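Local coordinates for cytoplasmic export protein 1 (Saccharomyces cerevisiae, PDB 3VWA), which takes part in nuclear tRNA export, binding tRNA and perhaps carrying aminoacylated tRNAs from the export receptors at the nuclear pore to the translation machinery, at residues R248-H251 and G257-V260; N264-Y269 and L321-A326; M283-I288 and S333-F338. All coordinates share one frame; numbering follows the deposited sequence.

Overall arrangement
All three contacts lie in the helical part of this kinase-like and HEAT-repeat fragment, and all are only partly buried. Interactions 1 and 2 share helix 255-271, while interactions 2 and 3 use the two ends of helix 321-335. Interaction 1, with its centre about 22 Å from the centre of the chain, includes an exposed histidine and joins a lysine to it through water. Interaction 2 sets a carboxylate against a proline and a phenylalanine edge. Interaction 3, about 3 Å from the chain centre, packs a bent glutamate on two threonines. No direct hydrogen bond crosses any of them. Leu259 touches Phe324, and Leu265 touches Ile288, so the three join through nonpolar side chains.

Interaction 1 of 3, residues R248-H251 and G257-V260; sequences RELH and GKLV
Lys258 lies across Leu250 and His251 where a loop joins two successive helices: the short 3-10 segment 250-251 follows helix 239-248, and the chain then turns into helix 255-271. The lysine contributes the largest share of the contact. Its CG stands anti to the carbonyl carbon (chi1 -63°), and from there the chain runs fully extended back toward the turn. CD1 of Leu250 lies over the root of the lysine, 3.9 Å from Lys258 CB, the two side chains crossing at about a right angle. Leu250 brings that methyl across by holding CG anti to its backbone nitrogen (chi1 -168°). Farther along, Lys258 CE sits 3.2 Å from Leu250 O, a close approach of a methylene to a carbonyl oxygen.

The polar end is handled by water. Lys258 NZ comes up at the edge of the His251 ring, near its plane, but stays 3.5 Å from His251 ND1 and makes no direct bond there. The other ring nitrogen, NE2, is hydrogen-bonded to Glu291 of helix 283-303, which limits how the imidazole can turn. Asp254, in the turn, accepts a bond from the amide of Gly257 at the start of the second helix. A single water closes the gap, accepting from Lys258 NZ at 2.7 Å and lying in the plane of the imidazole, 2.7 Å from His251 ND1.

Interaction 2 of 3, residues N264-Y269 and L321-A326; sequences NLENLY and LVPFLA
In the helix-helix crossing between 255-271 and 321-335, Glu266 lays its carboxylate against Pro323 and Phe324 in the first turns of the second helix. The axes of the two short segments approach to 10.4 Å, their directions 67° apart, so few residues on each side can meet. Glu266 has the largest share of the contact. Its CG is anti to the backbone nitrogen (chi1 -180°) and the chain continues extended, which carries both oxygens across the interface. OE2 of Glu266 rests 3.3 Å from Pro323 CB, while its OE1 lies 3.8 Å from Phe324 CE1. OE1 sits at the ring edge near its plane, so it faces the hydrogen rim and not the pi face; the carboxylate plane stands 81° from that of the ring. Pro323 suits its place, since a first-turn residue needs no amide hydrogen for the helix. Glu266 OE1 also forms a salt bridge with Lys320, just before that helix. One turn beyond Glu266, Tyr269 points the same way; its OH stays 4.3 Å from Ala326 O and is hydrogen-bonded to Asp330.

Phe324 fills the space between helices, touching Leu259, Met262 and Ser263 on helix 255-271 and Leu292 on helix 283-303. Val322 and Leu325 of the same helix pack on helix 355-368, while Leu265 reaches Ile288 and, on helix 239-248, Phe243.

Interaction 3 of 3, residues M283-I288 and S333-F338; sequences MIENFI and SETNTF
Glu285, near the start of helix 283-303, faces Thr337 beyond the last turn of helix 321-335, with Glu285 CA and Thr337 CA 6.2 Å apart. The first of these helices opens into a wider pi-type turn, in which Ile288 N bonds to Met283 O at 2.7 Å; after the second, Asn336 is the first residue to leave helical geometry, and its positive phi of 44° turns the chain toward Glu285.

The contact is van der Waals, oxygens resting on methylene and methyl carbons, with no direct hydrogen bond across it. Thr337 presses its hydroxyl and methyl on the stem of Glu285, with OG1 of Thr337 3.3 Å from Glu285 CG. A bend at chi2 (85°) swings the carboxylate round instead of letting it run out straight, leaving Glu285 OE2 3.7 Å from the methyl CG2 of Thr335. That methyl also meets Ile284 CG2 at 4.1 Å, so it is wedged between neighbouring residues of one helix. The same bend lets Glu285 OE1 accept a hydrogen bond from the amide of Gly282. An alanine in place of Glu285 has no carboxylate, which would probably leave the Gly282 amide without its mate and open a gap beside the two threonines.

Thr335 OG1 is bonded to Leu331 O one turn back and lies 2.6 Å from Thr337 OG1. A water donates to Glu285 O at 2.8 Å and bonds only weakly to Thr337 OG1, bridging the edge of the contact. Positive phi at Asn336, with two bonds back into the last turn, makes the Schellman motif that commonly ends an alpha helix, here set against a neighbouring helix near its start.

Interaction 1 of 3, residues R248-H251 and G257-V260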
# COMPACT_ATOMS: atom_id res chain seq x y z
N ARG A 248 -16.71 0.28 -10.22
CA ARG A 248 -17.61 1.42 -10.08
C ARG A 248 -19.04 1.05 -9.76
O ARG A 248 -19.73 1.87 -9.21
CB ARG A 248 -17.71 2.17 -11.39
CG ARG A 248 -16.96 3.47 -11.47
CD ARG A 248 -16.89 3.76 -12.96
NE ARG A 248 -17.56 4.99 -13.34
CZ ARG A 248 -17.94 5.29 -14.58
NH1 ARG A 248 -18.52 6.46 -14.83
NH2 ARG A 248 -17.74 4.43 -15.58
N GLU A 249 -19.47 -0.14 -10.16
CA GLU A 249 -20.83 -0.61 -10.00
C GLU A 249 -20.92 -1.54 -8.82
O GLU A 249 -21.97 -2.13 -8.55
CB GLU A 249 -21.25 -1.38 -11.26
CG GLU A 249 -21.76 -0.45 -12.34
CD GLU A 249 -22.24 -1.18 -13.58
OE1 GLU A 249 -22.61 -2.37 -13.52
OE2 GLU A 249 -22.25 -0.54 -14.63
N LEU A 250 -19.83 -1.68 -8.10
CA LEU A 250 -19.78 -2.64 -7.03
C LEU A 250 -20.98 -2.52 -6.09
O LEU A 250 -21.56 -3.52 -5.74
CB LEU A 250 -18.46 -2.52 -6.24
CG LEU A 250 -18.13 -3.63 -5.28
CD1 LEU A 250 -17.89 -5.00 -5.95
CD2 LEU A 250 -16.93 -3.24 -4.44
N HIS A 251 -21.36 -1.30 -5.71
CA HIS A 251 -22.40 -1.16 -4.71
C HIS A 251 -23.82 -1.23 -5.20
O HIS A 251 -24.73 -1.02 -4.44
CB HIS A 251 -22.12 0.06 -3.89
CG HIS A 251 -20.80 -0.03 -3.18
ND1 HIS A 251 -20.56 -0.99 -2.25
CD2 HIS A 251 -19.61 0.70 -3.32
CE1 HIS A 251 -19.31 -0.86 -1.79
NE2 HIS A 251 -18.72 0.18 -2.45
N GLY A 257 -22.76 -11.05 -6.65
CA GLY A 257 -22.32 -10.19 -7.68
C GLY A 257 -21.00 -9.51 -7.33
O GLY A 257 -20.03 -9.54 -8.11
N LYS A 258 -20.93 -8.94 -6.14
CA LYS A 258 -19.67 -8.36 -5.62
C LYS A 258 -18.49 -9.31 -5.54
O LYS A 258 -17.35 -8.95 -5.87
CB LYS A 258 -19.94 -7.80 -4.21
CG LYS A 258 -20.96 -6.70 -4.25
CD LYS A 258 -20.88 -5.97 -2.90
CE LYS A 258 -21.92 -4.89 -2.83
NZ LYS A 258 -21.58 -4.26 -1.51
N LEU A 259 -18.81 -10.51 -5.05
CA LEU A 259 -17.89 -11.60 -4.97
C LEU A 259 -17.33 -12.00 -6.35
O LEU A 259 -16.15 -12.41 -6.46
CB LEU A 259 -18.63 -12.83 -4.43
CG LEU A 259 -17.95 -13.73 -3.41
CD1 LEU A 259 -18.50 -15.18 -3.50
CD2 LEU A 259 -16.42 -13.73 -3.44
N VAL A 260 -18.17 -11.95 -7.39
CA VAL A 260 -17.64 -12.20 -8.74
C VAL A 260 -16.58 -11.13 -9.14
O VAL A 260 -15.54 -11.45 -9.73
CB VAL A 260 -18.72 -12.24 -9.80
CG1 VAL A 260 -18.08 -12.22 -11.21
CG2 VAL A 260 -19.61 -13.50 -9.63
O HOH W 1 -23.00 -1.99 -1.57

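Interaction 2 of 3, residues N264-Y269 and L321-A326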
# COMPACT_ATOMS: atom_id res chain seq x y z
N ASN A 264 -12.97 -11.83 -10.23
CA ASN A 264 -12.35 -11.31 -11.44
C ASN A 264 -11.03 -10.61 -11.10
O ASN A 264 -10.02 -10.78 -11.79
CB ASN A 264 -13.29 -10.33 -12.14
CG ASN A 264 -14.35 -11.06 -12.91
OD1 ASN A 264 -14.20 -12.25 -13.17
ND2 ASN A 264 -15.42 -10.35 -13.31
N LEU A 265 -11.03 -9.88 -9.98
CA LEU A 265 -9.82 -9.20 -9.54
C LEU A 265 -8.75 -10.22 -9.27
O LEU A 265 -7.61 -10.05 -9.69
CB LEU A 265 -10.08 -8.33 -8.32
CG LEU A 265 -8.88 -7.82 -7.49
CD1 LEU A 265 -7.96 -6.97 -8.36
CD2 LEU A 265 -9.38 -6.99 -6.30
N GLU A 266 -9.11 -11.28 -8.56
CA GLU A 266 -8.15 -12.32 -8.27
C GLU A 266 -7.52 -12.98 -9.51
O GLU A 266 -6.37 -13.36 -9.46
CB GLU A 266 -8.79 -13.44 -7.44
CG GLU A 266 -7.88 -14.62 -7.05
CD GLU A 266 -8.69 -15.87 -6.66
OE1 GLU A 266 -9.94 -15.78 -6.61
OE2 GLU A 266 -8.12 -16.96 -6.46
N ASN A 267 -8.29 -13.20 -10.58
CA ASN A 267 -7.79 -13.94 -11.76
C ASN A 267 -6.82 -13.09 -12.56
O ASN A 267 -5.83 -13.59 -13.12
CB ASN A 267 -8.89 -14.37 -12.70
CG ASN A 267 -9.56 -15.64 -12.26
OD1 ASN A 267 -10.78 -15.73 -12.34
ND2 ASN A 267 -8.78 -16.65 -11.82
N LEU A 268 -7.17 -11.82 -12.67
CA LEU A 268 -6.27 -10.83 -13.21
C LEU A 268 -4.97 -10.67 -12.42
O LEU A 268 -3.89 -10.43 -13.01
CB LEU A 268 -6.95 -9.48 -13.20
CG LEU A 268 -8.08 -9.22 -14.16
CD1 LEU A 268 -8.60 -7.83 -13.79
CD2 LEU A 268 -7.63 -9.29 -15.64
N TYR A 269 -5.07 -10.70 -11.08
CA TYR A 269 -3.88 -10.70 -10.23
C TYR A 269 -2.99 -11.94 -10.42
O TYR A 269 -1.77 -11.81 -10.48
CB TYR A 269 -4.26 -10.60 -8.75
CG TYR A 269 -3.12 -10.59 -7.74
CD1 TYR A 269 -2.64 -11.78 -7.19
CD2 TYR A 269 -2.61 -9.41 -7.26
CE1 TYR A 269 -1.65 -11.79 -6.23
CE2 TYR A 269 -1.67 -9.41 -6.26
CZ TYR A 269 -1.18 -10.59 -5.77
OH TYR A 269 -0.24 -10.60 -4.77
N LEU A 321 -11.04 -16.85 1.08
CA LEU A 321 -10.36 -16.18 2.20
C LEU A 321 -8.86 -16.03 2.01
O LEU A 321 -8.34 -14.94 2.10
CB LEU A 321 -10.62 -16.91 3.50
CG LEU A 321 -12.09 -16.81 3.94
CD1 LEU A 321 -12.31 -17.91 4.98
CD2 LEU A 321 -12.36 -15.43 4.49
N VAL A 322 -8.17 -17.13 1.78
CA VAL A 322 -6.73 -17.15 1.48
C VAL A 322 -6.37 -16.32 0.24
O VAL A 322 -5.51 -15.47 0.31
CB VAL A 322 -6.19 -18.62 1.45
CG1 VAL A 322 -4.73 -18.72 1.02
CG2 VAL A 322 -6.34 -19.22 2.83
N PRO A 323 -7.04 -16.54 -0.91
CA PRO A 323 -6.57 -15.74 -2.07
C PRO A 323 -6.77 -14.24 -1.95
O PRO A 323 -5.86 -13.50 -2.25
CB PRO A 323 -7.34 -16.30 -3.28
CG PRO A 323 -8.05 -17.52 -2.78
CD PRO A 323 -8.08 -17.52 -1.26
N PHE A 324 -7.95 -13.80 -1.48
CA PHE A 324 -8.24 -12.39 -1.34
C PHE A 324 -7.32 -11.76 -0.29
O PHE A 324 -6.84 -10.66 -0.48
CB PHE A 324 -9.72 -12.12 -0.88
CG PHE A 324 -10.79 -12.47 -1.92
CD1 PHE A 324 -10.47 -13.05 -3.15
CD2 PHE A 324 -12.15 -12.26 -1.62
CE1 PHE A 324 -11.47 -13.37 -4.11
CE2 PHE A 324 -13.15 -12.57 -2.54
CZ PHE A 324 -12.81 -13.15 -3.79
N LEU A 325 -7.09 -12.44 0.82
CA LEU A 325 -6.28 -11.84 1.91
C LEU A 325 -4.85 -11.74 1.39
O LEU A 325 -4.10 -10.80 1.77
CB LEU A 325 -6.31 -12.75 3.11
CG LEU A 325 -6.67 -12.36 4.53
CD1 LEU A 325 -6.24 -13.46 5.48
CD2 LEU A 325 -6.08 -11.02 5.00
N ALA A 326 -4.44 -12.68 0.54
CA ALA A 326 -3.07 -12.65 -0.06
C ALA A 326 -2.89 -11.39 -0.91
O ALA A 326 -1.86 -10.68 -0.82
CB ALA A 326 -2.77 -13.94 -0.88

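Interaction 3 of 3, residues M283-I288 and S333-F338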
# COMPACT_ATOMS: atom_id res chain seq x y z
N MSE A 283 -5.97 4.18 -7.00
CA MSE A 283 -6.95 3.14 -7.35
C MSE A 283 -6.72 1.89 -6.56
O MSE A 283 -7.68 1.22 -6.05
CB MSE A 283 -7.02 2.76 -8.83
CG MSE A 283 -8.33 1.98 -8.90
SE MSE A 283 -8.80 1.31 -10.64
CE MSE A 283 -7.25 0.32 -11.37
N ILE A 284 -5.45 1.52 -6.44
CA ILE A 284 -5.14 0.36 -5.64
C ILE A 284 -5.34 0.63 -4.15
O ILE A 284 -6.05 -0.12 -3.45
CB ILE A 284 -3.69 -0.13 -5.88
CG1 ILE A 284 -3.61 -0.71 -7.30
CG2 ILE A 284 -3.31 -1.13 -4.78
CD1 ILE A 284 -2.36 -1.50 -7.61
N GLU A 285 -4.70 1.70 -3.67
CA GLU A 285 -4.68 2.06 -2.24
C GLU A 285 -6.06 2.40 -1.69
O GLU A 285 -6.40 1.96 -0.60
CB GLU A 285 -3.76 3.27 -1.99
CG GLU A 285 -2.30 3.09 -2.39
CD GLU A 285 -2.03 3.39 -3.87
OE1 GLU A 285 -2.98 3.40 -4.68
OE2 GLU A 285 -0.85 3.61 -4.25
N ASN A 286 -6.83 3.19 -2.42
CA ASN A 286 -8.04 3.77 -1.85
C ASN A 286 -9.32 3.31 -2.53
O ASN A 286 -10.38 3.77 -2.17
CB ASN A 286 -7.99 5.31 -1.88
CG ASN A 286 -6.79 5.86 -1.12
OD1 ASN A 286 -6.41 5.33 -0.07
ND2 ASN A 286 -6.14 6.86 -1.68
N PHE A 287 -9.25 2.42 -3.51
CA PHE A 287 -10.47 1.91 -4.12
C PHE A 287 -10.43 0.41 -3.98
O PHE A 287 -11.24 -0.18 -3.24
CB PHE A 287 -10.57 2.34 -5.60
CG PHE A 287 -11.96 2.35 -6.15
CD1 PHE A 287 -13.01 1.74 -5.46
CD2 PHE A 287 -12.22 2.93 -7.40
CE1 PHE A 287 -14.28 1.73 -6.00
CE2 PHE A 287 -13.51 2.93 -7.93
CZ PHE A 287 -14.54 2.33 -7.23
N ILE A 288 -9.46 -0.22 -4.67
CA ILE A 288 -9.42 -1.68 -4.67
C ILE A 288 -9.26 -2.32 -3.27
O ILE A 288 -10.07 -3.17 -2.86
CB ILE A 288 -8.38 -2.24 -5.70
CG1 ILE A 288 -8.74 -1.79 -7.12
CG2 ILE A 288 -8.33 -3.73 -5.63
CD1 ILE A 288 -7.69 -2.10 -8.17
N SER A 333 1.24 -3.93 1.59
CA SER A 333 2.68 -3.87 1.82
C SER A 333 3.38 -3.14 0.68
O SER A 333 4.15 -2.23 0.93
CB SER A 333 3.28 -5.26 2.00
OG SER A 333 4.71 -5.20 1.89
N GLU A 334 3.09 -3.53 -0.56
CA GLU A 334 3.77 -2.94 -1.69
C GLU A 334 3.58 -1.43 -1.71
O GLU A 334 4.52 -0.69 -2.02
CB GLU A 334 3.30 -3.55 -3.02
CG GLU A 334 4.05 -2.89 -4.19
CD GLU A 334 3.37 -3.09 -5.54
OE1 GLU A 334 3.22 -4.25 -5.98
OE2 GLU A 334 3.00 -2.10 -6.18
N THR A 335 2.37 -0.96 -1.38
CA THR A 335 2.05 0.46 -1.47
C THR A 335 2.28 1.14 -0.13
O THR A 335 2.03 2.34 0.02
CB THR A 335 0.58 0.71 -1.87
OG1 THR A 335 -0.30 0.02 -0.96
CG2 THR A 335 0.30 0.25 -3.30
N ASN A 336 2.70 0.38 0.87
CA ASN A 336 2.78 0.95 2.20
C ASN A 336 1.56 1.82 2.60
O ASN A 336 1.73 2.89 3.17
CB ASN A 336 4.09 1.74 2.36
CG ASN A 336 4.42 2.01 3.82
OD1 ASN A 336 4.15 1.18 4.68
ND2 ASN A 336 4.99 3.18 4.10
N THR A 337 0.35 1.34 2.29
CA THR A 337 -0.91 1.96 2.71
C THR A 337 -1.81 0.88 3.32
O THR A 337 -1.76 -0.27 2.91
CB THR A 337 -1.71 2.52 1.50
OG1 THR A 337 -1.85 1.48 0.51
CG2 THR A 337 -1.03 3.78 0.87
N PHE A 338 -2.68 1.27 4.23
CA PHE A 338 -3.38 0.35 5.10
C PHE A 338 -4.68 1.01 5.45
O PHE A 338 -4.67 2.11 5.96
CB PHE A 338 -2.55 0.15 6.38
CG PHE A 338 -1.25 -0.53 6.13
CD1 PHE A 338 -0.09 0.21 5.93
CD2 PHE A 338 -1.19 -1.89 6.02
CE1 PHE A 338 1.11 -0.41 5.62
CE2 PHE A 338 0.01 -2.53 5.75
CZ PHE A 338 1.17 -1.77 5.55
O HOH W 2 -4.91 0.97 1.55